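PDB 7CO3: AlgW protein from Pseudomonas aeruginosa, which probably acts as a serine endopeptidase of the HtrA type, cutting peptide bonds in proteins, and carries a PDZ domain. Local coordinates for residues B[122-127]-B[225-230]. The protein carries 1 engineered substitution. Residues are numbered along the deposited sequence; the frame is centred on the assembly and turned at random.
Engineered in segment 225-230: A227 (natural residue Ser).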
loop_
_atom_site.group_PDB
_atom_site.type_symbol
_atom_site.label_atom_id
_atom_site.label_comp_id
_atom_site.label_asym_id
_atom_site.label_seq_id
_atom_site.Cartn_x
_atom_site.Cartn_y
_atom_site.Cartn_z
ATOM N N ASN B 122 -23.327 6.706 6.012
ATOM C CA ASN B 122 -24.038 7.899 6.468
ATOM C C ASN B 122 -23.218 9.156 6.218
ATOM O O ASN B 122 -23.740 10.157 5.717
ATOM C CB ASN B 122 -24.389 7.819 7.957
ATOM C CG ASN B 122 -25.166 9.033 8.412
ATOM O OD1 ASN B 122 -26.077 9.484 7.708
ATOM N ND2 ASN B 122 -24.787 9.596 9.552
ATOM N N HIS B 123 -21.919 9.123 6.550
ATOM C CA HIS B 123 -21.134 10.345 6.413
ATOM C C HIS B 123 -20.996 10.803 4.978
ATOM O O HIS B 123 -20.597 11.947 4.764
ATOM C CB HIS B 123 -19.749 10.205 7.036
ATOM C CG HIS B 123 -18.840 9.243 6.329
ATOM N ND1 HIS B 123 -17.932 9.648 5.370
ATOM C CD2 HIS B 123 -18.605 7.918 6.536
ATOM C CE1 HIS B 123 -17.205 8.605 4.988
ATOM N NE2 HIS B 123 -17.603 7.542 5.673
ATOM N N VAL B 124 -21.323 9.968 3.994
ATOM C CA VAL B 124 -21.204 10.415 2.607
ATOM C C VAL B 124 -22.395 11.279 2.213
ATOM O O VAL B 124 -22.246 12.271 1.491
ATOM C CB VAL B 124 -21.054 9.208 1.662
ATOM C CG1 VAL B 124 -21.307 9.596 0.206
ATOM C CG2 VAL B 124 -19.679 8.581 1.792
ATOM N N THR B 125 -23.597 10.905 2.664
ATOM C CA THR B 125 -24.837 11.520 2.209
ATOM C C THR B 125 -25.486 12.411 3.254
ATOM O O THR B 125 -26.449 13.110 2.931
ATOM C CB THR B 125 -25.849 10.444 1.796
ATOM O OG1 THR B 125 -25.830 9.375 2.747
ATOM C CG2 THR B 125 -25.548 9.903 0.421
ATOM N N ALA B 126 -25.001 12.382 4.490
ATOM C CA ALA B 126 -25.589 13.125 5.593
ATOM C C ALA B 126 -25.708 14.616 5.266
ATOM O O ALA B 126 -24.715 15.280 4.962
ATOM C CB ALA B 126 -24.749 12.919 6.840
ATOM N N GLY B 127 -26.935 15.139 5.317
ATOM C CA GLY B 127 -27.158 16.537 5.047
ATOM C C GLY B 127 -27.032 16.929 3.600
ATOM O O GLY B 127 -27.020 18.120 3.282
ATOM N N GLY B 225 -12.906 8.836 -0.923
ATOM C CA GLY B 225 -13.593 8.444 -2.138
ATOM C C GLY B 225 -14.058 6.991 -2.161
ATOM O O GLY B 225 -14.980 6.678 -2.914
ATOM N N ASN B 226 -13.437 6.087 -1.370
ATOM C CA ASN B 226 -13.880 4.679 -1.312
ATOM C C ASN B 226 -15.119 4.474 -0.426
ATOM O O ASN B 226 -15.748 3.405 -0.487
ATOM C CB ASN B 226 -12.760 3.774 -0.787
ATOM C CG ASN B 226 -11.804 3.300 -1.888
ATOM O OD1 ASN B 226 -10.721 3.840 -2.031
ATOM N ND2 ASN B 226 -12.200 2.297 -2.653
ATOM N N ALA B 227 -15.442 5.440 0.427
ATOM C CA ALA B 227 -16.495 5.258 1.416
ATOM C C ALA B 227 -17.837 4.957 0.744
ATOM O O ALA B 227 -18.230 5.629 -0.207
ATOM C CB ALA B 227 -16.603 6.498 2.288
ATOM N N GLY B 228 -18.519 3.901 1.224
ATOM C CA GLY B 228 -19.791 3.473 0.675
ATOM C C GLY B 228 -19.691 2.433 -0.411
ATOM O O GLY B 228 -20.725 1.882 -0.811
ATOM N N GLY B 229 -18.473 2.132 -0.892
ATOM C CA GLY B 229 -18.266 1.151 -1.940
ATOM C C GLY B 229 -18.114 -0.242 -1.402
ATOM O O GLY B 229 -18.261 -0.467 -0.216
ATOM N N ALA B 230 -17.844 -1.199 -2.303
ATOM C CA ALA B 230 -17.911 -2.626 -1.994
ATOM C C ALA B 230 -16.554 -3.198 -1.570
ATOM O O ALA B 230 -15.537 -2.956 -2.221
ATOM C CB ALA B 230 -18.421 -3.417 -3.200
#
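The backbones of V124, on the short helix 122-125, and A227, in the loop that leads into strand 230-233, come closest with their CA atoms 7.1 Å apart, and no hydrogen bond crosses between them. On the helix side the chain is tied by the hydrogen bond from A126 N to N122 O, 2.8 Å. On the loop side N226 to G229 form a type II beta turn, closed by G229 N on N226 O at 3.0 Å, with A227 and G228 at its two corners. A227 is an engineered residue, serine in the natural protein, and its CB points at the helix.

That methyl is met by two side chains from the helix. The far end of the H123 imidazole, opposite its attachment, approaches A227 CB obliquely; chi1 of 68° tucks CG between N and C of its own backbone, and the ring reaches out to the loop. V124 brings in CG2, the branch anti to its own carbonyl carbon, 3.7 Å from A227 CB and 3.8 Å from A227 O. The same CG2 also sits 3.9 Å above the plane of the H123 ring, displaced to the ring's margin, so one methyl packs against both the ring and the loop.

Around the contact, D153 OD1 accepts a hydrogen bond from H123 N, and D153 also bonds the backbone of N122. S108 OG hydrogen-bonds G225 O, and the backbones of S108 and A227 are hydrogen-bonded. V124 also packs on L69 of strand 66-72. The arrangement fits the active-site cleft of a chymotrypsin-like protease: H123 and D153 are probably the His and Asp of the catalytic triad and position 227 its Ser. The engineered A227 lacks the presumed nucleophile's hydroxyl; the natural loop reads Gly-Asn-Ser-Gly-Gly.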